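Long-range contacts in beta-galactoside alpha-2,6-sialyltransferase (Photobacterium sp., PDB 2Z4T), which probably transfers sialic acid from a CMP-activated donor onto galactosides such as lactose, forming an alpha-2,6 linkage, with a GT-B-fold catalytic part: residues 81-86 / 190-195; 116-121 / 145-150; 179-184 / 210-215; 194-199 / 220-225; 224-229 / 287-292. All coordinates share one frame; numbering follows the deposited sequence.

Contact 1 (81-86 / 190-195); sequences APRLDD and TKHRLN
Arg193 reaches out from the 190-195 segment and lays its side chain along the backbone of Leu84, Asp85 and Asp86. Its chi1 of 58° sets CG between the backbone N and the carbonyl carbon, and the chain then runs extended to NE, which carries the guanidinium across to the other segment. Van der Waals packing joins it to Leu84: Arg193 CD lies 3.2 Å from the carbonyl oxygen Leu84 O, and Leu84 CB covers one face of the guanidinium, 3.8 Å from Arg193 NH2. On the polar side, Arg193 NE is 3.3 Å from Leu84 O, but the angle is too poor for a hydrogen bond. The charge is met outside both segments: NH1 forms a salt bridge with Asp87, the residue after 81-86, and NH2 one with Asp36, just past strand 26-35. A third kind of contact involves Arg83, whose CD lies over a face of the His192 ring, 4.0 Å from the ring centroid, in a CH-pi approach. Its guanidinium stands perpendicular to the ring; since His192 has more than one conformer, this pairing is less certain. The contact is at the surface, between the loop joining strands 77-80 and 88-98 of the immunoglobulin-like domain and the turn where helix 178-190 gives way to strand 194-201 of the sialyltransferase part, with Ala114 of strand 103-122 against Arg193.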
# COMPACT_ATOMS: atom_id res chain seq x y z
N ALA A 81 -31.77 8.86 -1.33
CA ALA A 81 -31.63 7.78 -0.37
C ALA A 81 -31.87 8.36 1.01
O ALA A 81 -31.50 9.50 1.25
CB ALA A 81 -30.24 7.20 -0.46
N PRO A 82 -32.48 7.58 1.92
CA PRO A 82 -32.82 8.11 3.25
C PRO A 82 -31.59 8.14 4.15
O PRO A 82 -30.53 7.63 3.77
CB PRO A 82 -33.83 7.09 3.78
CG PRO A 82 -33.46 5.82 3.15
CD PRO A 82 -32.87 6.16 1.79
N ARG A 83 -31.75 8.75 5.33
CA ARG A 83 -30.76 8.67 6.39
C ARG A 83 -31.09 7.43 7.19
O ARG A 83 -32.23 7.26 7.62
CB ARG A 83 -30.84 9.90 7.29
CG ARG A 83 -30.46 11.16 6.59
CD ARG A 83 -30.34 12.30 7.55
NE ARG A 83 -31.62 12.93 7.84
CZ ARG A 83 -31.78 13.90 8.75
NH1 ARG A 83 -30.74 14.34 9.45
NH2 ARG A 83 -32.99 14.41 8.96
N LEU A 84 -30.11 6.56 7.40
CA LEU A 84 -30.38 5.27 8.04
C LEU A 84 -29.44 4.99 9.18
O LEU A 84 -28.40 5.64 9.32
CB LEU A 84 -30.28 4.13 7.02
CG LEU A 84 -31.18 4.17 5.80
CD1 LEU A 84 -30.72 3.11 4.80
CD2 LEU A 84 -32.65 3.99 6.22
N ASP A 85 -29.82 4.01 10.01
CA ASP A 85 -28.96 3.48 11.06
C ASP A 85 -28.29 2.19 10.60
O ASP A 85 -27.22 1.86 11.09
CB ASP A 85 -29.80 3.21 12.29
CG ASP A 85 -30.41 4.47 12.87
OD1 ASP A 85 -29.69 5.50 12.96
OD2 ASP A 85 -31.60 4.44 13.24
N ASP A 86 -28.94 1.48 9.67
CA ASP A 86 -28.50 0.18 9.17
C ASP A 86 -28.82 0.09 7.70
O ASP A 86 -29.92 0.48 7.27
CB ASP A 86 -29.23 -0.95 9.89
CG ASP A 86 -29.03 -0.93 11.38
OD1 ASP A 86 -27.86 -0.92 11.83
OD2 ASP A 86 -30.03 -0.92 12.11
N THR A 190 -20.65 16.12 7.70
CA THR A 190 -21.55 16.21 6.56
C THR A 190 -22.32 14.92 6.30
O THR A 190 -23.42 14.95 5.79
CB THR A 190 -20.70 16.67 5.33
OG1 THR A 190 -20.67 18.11 5.30
CG2 THR A 190 -21.20 16.14 3.98
N LYS A 191 -21.74 13.79 6.68
CA LYS A 191 -22.38 12.50 6.46
C LYS A 191 -23.15 12.07 7.71
O LYS A 191 -22.67 12.23 8.85
CB LYS A 191 -21.33 11.46 6.07
CG LYS A 191 -20.66 11.76 4.72
CD LYS A 191 -21.72 11.89 3.65
CE LYS A 191 -21.15 11.63 2.27
NZ LYS A 191 -20.36 12.79 1.82
N HIS A 192 -24.34 11.52 7.53
CA HIS A 192 -25.06 11.25 8.76
C HIS A 192 -24.58 10.07 9.58
O HIS A 192 -24.62 10.17 10.81
CB HIS A 192 -26.57 11.51 8.69
CG HIS A 192 -26.88 12.97 8.81
ND1 HIS A 192 -27.37 13.53 9.97
CD2 HIS A 192 -26.66 13.99 7.96
CE1 HIS A 192 -27.49 14.83 9.81
NE2 HIS A 192 -27.06 15.14 8.60
N ARG A 193 -24.06 9.03 8.94
CA ARG A 193 -23.27 7.99 9.61
C ARG A 193 -22.07 7.79 8.66
O ARG A 193 -22.22 7.99 7.45
CB ARG A 193 -24.06 6.69 9.81
CG ARG A 193 -24.59 6.09 8.50
CD ARG A 193 -25.35 4.79 8.68
NE ARG A 193 -26.02 4.42 7.43
CZ ARG A 193 -26.23 3.17 7.03
NH1 ARG A 193 -25.82 2.13 7.77
NH2 ARG A 193 -26.85 2.94 5.87
N LEU A 194 -20.91 7.43 9.20
CA LEU A 194 -19.69 7.30 8.40
C LEU A 194 -18.82 6.16 8.90
O LEU A 194 -18.43 6.14 10.08
CB LEU A 194 -18.88 8.62 8.38
CG LEU A 194 -17.69 8.68 7.41
CD1 LEU A 194 -18.15 8.64 5.92
CD2 LEU A 194 -16.79 9.90 7.68
N ASN A 195 -18.57 5.19 8.02
CA ASN A 195 -17.54 4.18 8.26
C ASN A 195 -16.19 4.67 7.74
O ASN A 195 -16.08 5.11 6.59
CB ASN A 195 -17.92 2.84 7.62
CG ASN A 195 -19.06 2.14 8.34
OD1 ASN A 195 -19.29 2.35 9.54
ND2 ASN A 195 -19.78 1.30 7.62

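Contact 2 (116-121 / 145-150); sequences SLEVYV and AQRYIA
The ring of Tyr148 has Leu117 CD1 centred over one face, 3.6 Å from the centroid, while the ring of Phe169 meets it edge-to-face. Leu117 crosses the tyrosine at about a right angle; its chi1 of -168°, with CG opposite the backbone N, brings the methyl over the ring. The guanidinium of Arg147 takes Glu118 OE2 at its edge, slightly tilted from the plane, in a salt bridge of 2.7 Å between Arg147 NE and Glu118 OE2. Carboxylate and guanidinium are turned 60° against each other. Tyr120 also presents its edge to this oxygen, and its OH donates to Glu118 OE2 over 2.6 Å from above the carboxylate plane. The two donors thus come from opposite faces of the carboxylate and grip one buried oxygen, leaving OE1 to bond with Ser138 OG, a residue of helix 126-141 that Arg147 NH2 also reaches. Strands 116-121 and 146-150, parallel and 4.7 Å apart between axes, are the two strands of a beta-alpha-beta crossover through that helix, part of the Rossmann-like half of the GT-B fold. Their pairing is in regular parallel register, with Tyr120 N donating to Tyr148 O at 2.8 Å and Tyr120 O accepting from Ala150 N at 2.9 Å. Leu117, Val119, Val121, Tyr148 and Ala150 face helix 178-190 and its preceding loop, whereas Tyr120, Arg147 and Ile149 pack against helix 126-141. Just beyond Val121 comes Asp122, a residue seen to bind magnesium in a crystal structure of this protein.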
# COMPACT_ATOMS: atom_id res chain seq x y z
N SER A 116 -18.90 5.73 3.34
CA SER A 116 -17.65 5.19 3.85
C SER A 116 -16.42 5.91 3.30
O SER A 116 -16.41 6.47 2.19
CB SER A 116 -17.56 3.69 3.58
OG SER A 116 -17.35 3.46 2.20
N LEU A 117 -15.38 5.89 4.11
CA LEU A 117 -14.14 6.54 3.78
C LEU A 117 -13.00 5.55 4.06
O LEU A 117 -13.05 4.72 5.01
CB LEU A 117 -14.00 7.81 4.62
CG LEU A 117 -12.91 8.82 4.26
CD1 LEU A 117 -13.09 9.33 2.84
CD2 LEU A 117 -12.91 9.98 5.25
N GLU A 118 -12.01 5.60 3.17
CA GLU A 118 -10.78 4.85 3.31
C GLU A 118 -9.64 5.82 3.14
O GLU A 118 -9.56 6.50 2.12
CB GLU A 118 -10.68 3.79 2.24
CG GLU A 118 -11.60 2.61 2.43
CD GLU A 118 -11.57 1.68 1.24
OE1 GLU A 118 -12.22 0.61 1.30
OE2 GLU A 118 -10.90 2.02 0.23
N VAL A 119 -8.78 5.91 4.17
CA VAL A 119 -7.64 6.82 4.17
C VAL A 119 -6.32 6.02 4.18
O VAL A 119 -6.15 5.09 4.97
CB VAL A 119 -7.71 7.77 5.38
CG1 VAL A 119 -6.57 8.77 5.35
CG2 VAL A 119 -9.06 8.51 5.43
N TYR A 120 -5.39 6.38 3.29
CA TYR A 120 -4.12 5.67 3.16
C TYR A 120 -2.95 6.65 3.15
O TYR A 120 -2.89 7.53 2.28
CB TYR A 120 -4.07 4.89 1.86
CG TYR A 120 -5.25 3.97 1.55
CD1 TYR A 120 -5.16 2.61 1.79
CD2 TYR A 120 -6.43 4.48 0.98
CE1 TYR A 120 -6.22 1.75 1.51
CE2 TYR A 120 -7.49 3.63 0.67
CZ TYR A 120 -7.37 2.25 0.94
OH TYR A 120 -8.39 1.39 0.65
N VAL A 121 -2.02 6.48 4.09
CA VAL A 121 -0.92 7.43 4.23
C VAL A 121 0.42 6.71 4.31
O VAL A 121 0.63 5.80 5.16
CB VAL A 121 -1.10 8.34 5.48
CG1 VAL A 121 -0.05 9.46 5.50
CG2 VAL A 121 -2.52 8.94 5.54
N ALA A 145 -17.28 3.49 -1.54
CA ALA A 145 -16.25 4.08 -0.67
C ALA A 145 -15.52 5.21 -1.37
O ALA A 145 -15.24 5.12 -2.58
CB ALA A 145 -15.26 3.02 -0.18
N GLN A 146 -15.24 6.28 -0.63
CA GLN A 146 -14.37 7.38 -1.07
C GLN A 146 -12.97 7.08 -0.55
O GLN A 146 -12.80 6.54 0.56
CB GLN A 146 -14.81 8.72 -0.48
CG GLN A 146 -15.99 9.41 -1.20
CD GLN A 146 -15.75 9.68 -2.70
OE1 GLN A 146 -16.67 9.59 -3.50
NE2 GLN A 146 -14.50 10.01 -3.06
N ARG A 147 -11.96 7.48 -1.31
CA ARG A 147 -10.59 7.12 -0.96
C ARG A 147 -9.66 8.32 -0.98
O ARG A 147 -9.60 9.07 -1.95
CB ARG A 147 -10.07 6.01 -1.87
CG ARG A 147 -10.95 4.79 -1.81
CD ARG A 147 -10.36 3.59 -2.56
NE ARG A 147 -11.30 2.49 -2.42
CZ ARG A 147 -12.35 2.31 -3.21
NH1 ARG A 147 -12.55 3.11 -4.25
NH2 ARG A 147 -13.19 1.30 -2.97
N TYR A 148 -8.96 8.49 0.14
CA TYR A 148 -8.03 9.59 0.31
C TYR A 148 -6.64 8.99 0.50
O TYR A 148 -6.44 8.11 1.34
CB TYR A 148 -8.37 10.38 1.57
CG TYR A 148 -9.68 11.14 1.57
CD1 TYR A 148 -10.43 11.29 0.41
CD2 TYR A 148 -10.15 11.74 2.74
CE1 TYR A 148 -11.64 11.98 0.42
CE2 TYR A 148 -11.33 12.45 2.76
CZ TYR A 148 -12.07 12.57 1.59
OH TYR A 148 -13.25 13.26 1.61
N ILE A 149 -5.70 9.49 -0.29
CA ILE A 149 -4.31 9.08 -0.18
C ILE A 149 -3.42 10.27 0.13
O ILE A 149 -3.72 11.42 -0.24
CB ILE A 149 -3.82 8.40 -1.48
CG1 ILE A 149 -3.78 9.38 -2.66
CG2 ILE A 149 -4.65 7.15 -1.78
CD1 ILE A 149 -3.24 8.79 -3.98
N ALA A 150 -2.33 9.99 0.84
CA ALA A 150 -1.25 10.95 0.93
C ALA A 150 -0.01 10.11 0.77
O ALA A 150 0.45 9.47 1.72
CB ALA A 150 -1.26 11.68 2.26

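Contact 3 (179-184 / 210-215); sequences DLVQEI and VPILKE
Val181 holds CG1 opposite its backbone N (chi1 171°), which sends CG1 toward Glu215 and the carbonyl of Pro211, and CG2 toward the Pro211 ring and Ile212. CG1 touches Glu215 CG at 3.6 Å, while CG2 lies 4.0 Å from Pro211 CB. Ile212 has CG1 opposite the carbonyl carbon (chi1 -61°), and this methylene takes Val181 CG2 on one hand and Ile184 CD1 on the other, at 4.0 Å from the latter. Val181 and Ile184, one turn apart on their helix, thus both bear on the single side chain of Ile212, and Ile184 crosses it at about a right angle. The side chains meet through carbon atoms alone, Glu215 by its CG, and the Pro211 carbonyl oxygen is the one polar atom close to Val181. The helices run in nearly the same direction, 26° apart, with 9.7 Å between their axes, although the CA atoms of Val181 and Ile212 approach to 5.6 Å. Beneath them, Leu180 and Ile184 pack on Val119, Val121 and Tyr148, while Leu213 packs on Val224. Two successive crossover helices, 178-190 and 205-216, lying side by side over one face of a parallel sheet, are what the Rossmann-like domain of a GT-B glycosyltransferase is built from.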
# COMPACT_ATOMS: atom_id res chain seq x y z
N ASP A 179 -4.57 19.52 5.50
CA ASP A 179 -5.70 19.56 4.57
C ASP A 179 -6.37 18.19 4.41
O ASP A 179 -7.56 18.13 4.13
CB ASP A 179 -5.37 20.27 3.23
CG ASP A 179 -4.36 19.51 2.36
OD1 ASP A 179 -3.43 18.85 2.89
OD2 ASP A 179 -4.48 19.58 1.12
N LEU A 180 -5.65 17.11 4.64
CA LEU A 180 -6.27 15.78 4.64
C LEU A 180 -7.17 15.64 5.86
O LEU A 180 -8.30 15.14 5.75
CB LEU A 180 -5.20 14.69 4.70
CG LEU A 180 -5.44 13.29 4.14
CD1 LEU A 180 -4.43 12.30 4.72
CD2 LEU A 180 -6.84 12.78 4.31
N VAL A 181 -6.67 16.08 7.01
CA VAL A 181 -7.43 16.02 8.26
C VAL A 181 -8.72 16.83 8.11
O VAL A 181 -9.81 16.30 8.37
CB VAL A 181 -6.60 16.49 9.49
CG1 VAL A 181 -7.49 16.64 10.72
CG2 VAL A 181 -5.45 15.54 9.78
N GLN A 182 -8.60 18.09 7.65
CA GLN A 182 -9.76 18.96 7.40
C GLN A 182 -10.79 18.29 6.48
O GLN A 182 -12.00 18.36 6.72
CB GLN A 182 -9.29 20.28 6.78
CG GLN A 182 -8.55 21.18 7.76
CD GLN A 182 -7.61 22.17 7.09
OE1 GLN A 182 -6.70 22.69 7.73
NE2 GLN A 182 -7.83 22.44 5.79
N GLU A 183 -10.31 17.66 5.42
CA GLU A 183 -11.24 17.01 4.50
C GLU A 183 -11.99 15.86 5.19
O GLU A 183 -13.19 15.68 4.98
CB GLU A 183 -10.55 16.55 3.22
CG GLU A 183 -11.53 16.11 2.13
CD GLU A 183 -12.64 17.16 1.85
OE1 GLU A 183 -12.29 18.36 1.63
OE2 GLU A 183 -13.85 16.78 1.86
N ILE A 184 -11.28 15.10 6.02
CA ILE A 184 -11.90 14.06 6.83
C ILE A 184 -12.94 14.66 7.82
O ILE A 184 -14.04 14.11 8.02
CB ILE A 184 -10.82 13.23 7.56
CG1 ILE A 184 -9.94 12.52 6.52
CG2 ILE A 184 -11.43 12.25 8.58
CD1 ILE A 184 -8.66 11.98 7.07
N VAL A 210 -2.68 9.88 14.51
CA VAL A 210 -3.10 10.66 15.66
C VAL A 210 -3.87 11.92 15.27
O VAL A 210 -4.95 12.13 15.79
CB VAL A 210 -1.95 10.98 16.66
CG1 VAL A 210 -2.40 12.07 17.66
CG2 VAL A 210 -1.52 9.71 17.39
N PRO A 211 -3.34 12.75 14.34
CA PRO A 211 -4.10 13.99 14.07
C PRO A 211 -5.48 13.70 13.51
O PRO A 211 -6.39 14.50 13.71
CB PRO A 211 -3.25 14.74 13.03
CG PRO A 211 -1.91 14.14 13.14
CD PRO A 211 -2.11 12.69 13.52
N ILE A 212 -5.65 12.57 12.85
CA ILE A 212 -6.95 12.20 12.32
C ILE A 212 -7.85 11.70 13.46
O ILE A 212 -9.00 12.12 13.59
CB ILE A 212 -6.85 11.09 11.26
CG1 ILE A 212 -6.02 11.57 10.06
CG2 ILE A 212 -8.27 10.63 10.84
CD1 ILE A 212 -5.50 10.43 9.17
N LEU A 213 -7.31 10.82 14.30
CA LEU A 213 -8.11 10.18 15.32
C LEU A 213 -8.56 11.16 16.41
O LEU A 213 -9.63 10.98 17.01
CB LEU A 213 -7.41 8.96 15.89
CG LEU A 213 -7.40 7.80 14.88
CD1 LEU A 213 -6.43 6.74 15.34
CD2 LEU A 213 -8.80 7.22 14.66
N LYS A 214 -7.79 12.21 16.64
CA LYS A 214 -8.22 13.12 17.67
C LYS A 214 -9.30 14.08 17.21
O LYS A 214 -10.00 14.64 18.03
CB LYS A 214 -7.06 13.77 18.40
CG LYS A 214 -6.26 14.77 17.68
CD LYS A 214 -5.11 15.21 18.62
CE LYS A 214 -5.52 16.38 19.52
NZ LYS A 214 -4.33 16.96 20.22
N GLU A 215 -9.47 14.25 15.91
CA GLU A 215 -10.62 14.97 15.37
C GLU A 215 -11.84 14.08 15.38
O GLU A 215 -12.87 14.44 15.95
CB GLU A 215 -10.36 15.45 13.94
CG GLU A 215 -9.29 16.49 13.82
CD GLU A 215 -9.53 17.69 14.72
OE1 GLU A 215 -10.66 18.24 14.68
OE2 GLU A 215 -8.60 18.06 15.47

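Contact 4 (194-199 / 220-225); sequences LNVKLS and NNVTVT
Asn221 begins the pairing: its carbonyl O accepts the backbone N-H of Leu194 at 3.0 Å, before the second strand properly starts. Val222 then lies beside Leu194, CB to CB at 4.1 Å, and its CG2 leans obliquely against Val196 CG2 on the face covered by helices 178-190 and 205-216. Thr223 takes over the backbone bonding on both sides of its residue, N to Leu194 O and O from Val196 N, each 2.8 Å long. Its side chain rises on the other face beside Asn195, the two pointing the same way. Strands 194-199 and 222-225 are the parallel pair of a beta-alpha-beta crossover whose helix, 205-216, covers Val224, Leu198 and Val222; it is one step of the Rossmann-like sheet of the GT-B fold. Val224 returns to that helix side, with CG1 4.3 Å from Leu198 CD1. Thr225 donates its backbone N to Val196 O at 2.8 Å. With chi1 at 68°, its OG1 is set toward Lys197, 3.5 Å from CG, and its methyl CG2 crosses to Asn195, reaching OD1 at 3.7 Å. The strand axes are inclined by 35°.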
# COMPACT_ATOMS: atom_id res chain seq x y z
N LEU A 194 -20.91 7.43 9.20
CA LEU A 194 -19.69 7.30 8.40
C LEU A 194 -18.82 6.16 8.90
O LEU A 194 -18.43 6.14 10.08
CB LEU A 194 -18.88 8.62 8.38
CG LEU A 194 -17.69 8.68 7.41
CD1 LEU A 194 -18.15 8.64 5.92
CD2 LEU A 194 -16.79 9.90 7.68
N ASN A 195 -18.57 5.19 8.02
CA ASN A 195 -17.54 4.18 8.26
C ASN A 195 -16.19 4.67 7.74
O ASN A 195 -16.08 5.11 6.59
CB ASN A 195 -17.92 2.84 7.62
CG ASN A 195 -19.06 2.14 8.34
OD1 ASN A 195 -19.29 2.35 9.54
ND2 ASN A 195 -19.78 1.30 7.62
N VAL A 196 -15.18 4.63 8.61
CA VAL A 196 -13.81 5.01 8.23
C VAL A 196 -12.84 3.83 8.38
O VAL A 196 -12.79 3.17 9.43
CB VAL A 196 -13.28 6.22 9.04
CG1 VAL A 196 -11.84 6.53 8.67
CG2 VAL A 196 -14.15 7.43 8.82
N LYS A 197 -12.09 3.55 7.32
CA LYS A 197 -10.89 2.71 7.42
C LYS A 197 -9.63 3.58 7.33
O LYS A 197 -9.59 4.55 6.56
CB LYS A 197 -10.88 1.69 6.30
CG LYS A 197 -11.75 0.50 6.56
CD LYS A 197 -12.00 -0.22 5.25
CE LYS A 197 -11.90 -1.74 5.39
NZ LYS A 197 -10.53 -2.26 5.05
N LEU A 198 -8.62 3.25 8.12
CA LEU A 198 -7.38 3.99 8.10
C LEU A 198 -6.23 3.04 7.84
O LEU A 198 -6.24 1.88 8.30
CB LEU A 198 -7.14 4.75 9.41
CG LEU A 198 -8.16 5.80 9.86
CD1 LEU A 198 -7.80 6.31 11.25
CD2 LEU A 198 -8.29 6.98 8.88
N SER A 199 -5.24 3.53 7.10
CA SER A 199 -4.08 2.74 6.77
C SER A 199 -2.82 3.58 6.82
O SER A 199 -2.76 4.68 6.25
CB SER A 199 -4.24 2.10 5.38
OG SER A 199 -3.18 1.19 5.13
N ASN A 220 -19.64 11.21 17.07
CA ASN A 220 -20.33 9.96 17.43
C ASN A 220 -20.95 9.23 16.26
O ASN A 220 -21.28 8.04 16.36
CB ASN A 220 -21.37 10.22 18.52
CG ASN A 220 -20.74 10.35 19.88
OD1 ASN A 220 -19.65 9.81 20.13
ND2 ASN A 220 -21.40 11.07 20.78
N ASN A 221 -21.09 9.93 15.15
CA ASN A 221 -21.63 9.34 13.95
C ASN A 221 -20.57 8.60 13.12
O ASN A 221 -20.91 7.95 12.13
CB ASN A 221 -22.29 10.41 13.10
CG ASN A 221 -21.29 11.45 12.60
OD1 ASN A 221 -21.31 11.80 11.41
ND2 ASN A 221 -20.42 11.93 13.49
N VAL A 222 -19.30 8.73 13.50
CA VAL A 222 -18.25 8.01 12.76
C VAL A 222 -17.71 6.76 13.44
O VAL A 222 -17.42 6.75 14.63
CB VAL A 222 -17.16 8.94 12.06
CG1 VAL A 222 -17.47 10.38 12.24
CG2 VAL A 222 -15.76 8.61 12.50
N THR A 223 -17.63 5.67 12.69
CA THR A 223 -17.08 4.45 13.21
C THR A 223 -15.79 4.11 12.46
O THR A 223 -15.78 3.95 11.24
CB THR A 223 -18.09 3.32 13.15
OG1 THR A 223 -19.28 3.75 13.80
CG2 THR A 223 -17.56 2.06 13.86
N VAL A 224 -14.70 4.06 13.21
CA VAL A 224 -13.43 3.61 12.68
C VAL A 224 -13.49 2.10 12.65
O VAL A 224 -13.30 1.46 13.67
CB VAL A 224 -12.25 4.13 13.53
CG1 VAL A 224 -10.91 3.78 12.88
CG2 VAL A 224 -12.38 5.65 13.73
N THR A 225 -13.76 1.53 11.48
CA THR A 225 -13.99 0.09 11.43
C THR A 225 -12.70 -0.73 11.41
O THR A 225 -12.72 -1.89 11.82
CB THR A 225 -14.91 -0.33 10.26
OG1 THR A 225 -14.24 -0.10 9.00
CG2 THR A 225 -16.22 0.44 10.31

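Contact 5 (224-229 / 287-292); sequences VTNIDL and PANYHF
Ile227 N bonds Pro287 O at 2.9 Å and Leu229 O receives His291 N at 2.7 Å, the ends of a parallel ladder in which strands 224-229 and 288-292 run 4.6 Å apart and 17° from parallel. Leu229 and Tyr290 lie side by side on the buried face, and Leu229 CD1 sits centrally over one face of the ring, 3.5 Å from its centroid. The phenol OH is bonded beyond the segments to Val279 O and Trp282 N, which fixes the position of the ring's far end. Ile227 and Ala288 extend the same apolar layer, CB to CB at 4.2 Å, with Trp282 against both. This pair carries the Rossmann-like parallel sheet of the GT-B fold beyond strand 222-230, toward strand 315-317. On the opposite face polar groups gather. Asn226 CG stands opposite the backbone N (chi1 -178°), and ND2 donates to Asp228 OD1 at 2.9 Å, in its own amide plane but from above the carboxylate. Asn289 stands beside Asp228, pointing the same way. Pro287, at the ladder's entry, rests its CB 3.3 Å from Thr225 O, and in the conformer given here the ring of His291 stacks on Tyr230.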
# COMPACT_ATOMS: atom_id res chain seq x y z
N VAL A 224 -14.70 4.06 13.21
CA VAL A 224 -13.43 3.61 12.68
C VAL A 224 -13.49 2.10 12.65
O VAL A 224 -13.30 1.46 13.67
CB VAL A 224 -12.25 4.13 13.53
CG1 VAL A 224 -10.91 3.78 12.88
CG2 VAL A 224 -12.38 5.65 13.73
N THR A 225 -13.76 1.53 11.48
CA THR A 225 -13.99 0.09 11.43
C THR A 225 -12.70 -0.73 11.41
O THR A 225 -12.72 -1.89 11.82
CB THR A 225 -14.91 -0.33 10.26
OG1 THR A 225 -14.24 -0.10 9.00
CG2 THR A 225 -16.22 0.44 10.31
N ASN A 226 -11.60 -0.13 10.97
CA ASN A 226 -10.30 -0.82 10.88
C ASN A 226 -9.12 0.13 10.71
O ASN A 226 -9.23 1.17 10.02
CB ASN A 226 -10.28 -1.86 9.73
CG ASN A 226 -8.96 -2.64 9.65
OD1 ASN A 226 -8.70 -3.53 10.47
ND2 ASN A 226 -8.11 -2.30 8.66
N ILE A 227 -8.00 -0.23 11.33
CA ILE A 227 -6.72 0.40 11.05
C ILE A 227 -5.75 -0.68 10.57
O ILE A 227 -5.52 -1.68 11.25
CB ILE A 227 -6.13 1.14 12.28
CG1 ILE A 227 -7.19 2.08 12.89
CG2 ILE A 227 -4.86 1.88 11.89
CD1 ILE A 227 -6.73 2.85 14.10
N ASP A 228 -5.23 -0.47 9.36
CA ASP A 228 -4.20 -1.33 8.79
C ASP A 228 -2.83 -0.71 8.99
O ASP A 228 -2.63 0.47 8.71
CB ASP A 228 -4.42 -1.50 7.29
CG ASP A 228 -5.45 -2.56 6.96
OD1 ASP A 228 -5.62 -3.51 7.77
OD2 ASP A 228 -6.08 -2.45 5.87
N LEU A 229 -1.89 -1.52 9.45
CA LEU A 229 -0.51 -1.07 9.59
C LEU A 229 0.43 -1.92 8.71
O LEU A 229 0.50 -3.15 8.87
CB LEU A 229 -0.11 -1.08 11.07
CG LEU A 229 -1.15 -0.19 11.77
CD1 LEU A 229 -1.77 -0.84 13.01
CD2 LEU A 229 -0.70 1.26 11.99
N PRO A 287 -10.35 -1.73 16.16
CA PRO A 287 -10.09 -2.92 15.36
C PRO A 287 -8.94 -2.59 14.43
O PRO A 287 -8.97 -1.55 13.76
CB PRO A 287 -11.39 -3.11 14.54
CG PRO A 287 -12.46 -2.32 15.34
CD PRO A 287 -11.68 -1.14 15.87
N ALA A 288 -7.90 -3.43 14.43
CA ALA A 288 -6.67 -3.09 13.73
C ALA A 288 -5.97 -4.34 13.27
O ALA A 288 -6.10 -5.38 13.90
CB ALA A 288 -5.76 -2.29 14.63
N ASN A 289 -5.24 -4.24 12.16
CA ASN A 289 -4.40 -5.35 11.70
C ASN A 289 -2.98 -4.90 11.38
O ASN A 289 -2.78 -3.92 10.63
CB ASN A 289 -5.04 -6.05 10.49
CG ASN A 289 -6.33 -6.78 10.86
OD1 ASN A 289 -7.42 -6.24 10.72
ND2 ASN A 289 -6.20 -7.99 11.38
N TYR A 290 -1.99 -5.56 12.01
CA TYR A 290 -0.58 -5.32 11.69
C TYR A 290 -0.08 -6.31 10.64
O TYR A 290 0.01 -7.53 10.88
CB TYR A 290 0.31 -5.40 12.94
CG TYR A 290 0.13 -4.26 13.92
CD1 TYR A 290 1.04 -3.21 13.99
CD2 TYR A 290 -0.96 -4.25 14.78
CE1 TYR A 290 0.87 -2.16 14.90
CE2 TYR A 290 -1.15 -3.23 15.69
CZ TYR A 290 -0.23 -2.19 15.76
OH TYR A 290 -0.46 -1.19 16.67
N HIS A 291 0.28 -5.78 9.48
CA HIS A 291 0.79 -6.62 8.41
C HIS A 291 2.31 -6.58 8.39
O HIS A 291 2.91 -5.68 7.83
CB HIS A 291 0.19 -6.18 7.07
CG HIS A 291 -1.30 -6.14 7.08
ND1 HIS A 291 -2.01 -5.05 7.51
CD2 HIS A 291 -2.21 -7.08 6.73
CE1 HIS A 291 -3.30 -5.30 7.42
NE2 HIS A 291 -3.45 -6.53 6.96
N PHE A 292 2.93 -7.56 9.05
CA PHE A 292 4.37 -7.55 9.22
C PHE A 292 5.07 -8.03 7.97
O PHE A 292 4.73 -9.08 7.41
CB PHE A 292 4.76 -8.44 10.41
CG PHE A 292 4.87 -7.72 11.75
CD1 PHE A 292 3.84 -6.90 12.21
CD2 PHE A 292 5.98 -7.89 12.56
CE1 PHE A 292 3.92 -6.26 13.45
CE2 PHE A 292 6.09 -7.24 13.81
CZ PHE A 292 5.05 -6.43 14.26

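Overall arrangement
From the N terminus, contact 1 opens in a loop of the immunoglobulin-like domain and closes more than a hundred residues later at the start of strand 194-201, joining that domain to the catalytic part. Contact 2 opens and closes within this loop. Contact 3 opens before contact 1 has closed and ends beyond it, so the two cross; it crosses contact 4 likewise. Contact 4 starts on Leu194 and Asn195, where contact 1 ends, and its last residues, Val224 and Thr225, begin contact 5, which closes at strand 288-292, past the helices following strand 222-230. Contacts 2, 4 and 5 lie across one sheet, where 103-122, 194-201, 222-230 and 288-292 are successive neighbours; contact 3 joins helices covering one face.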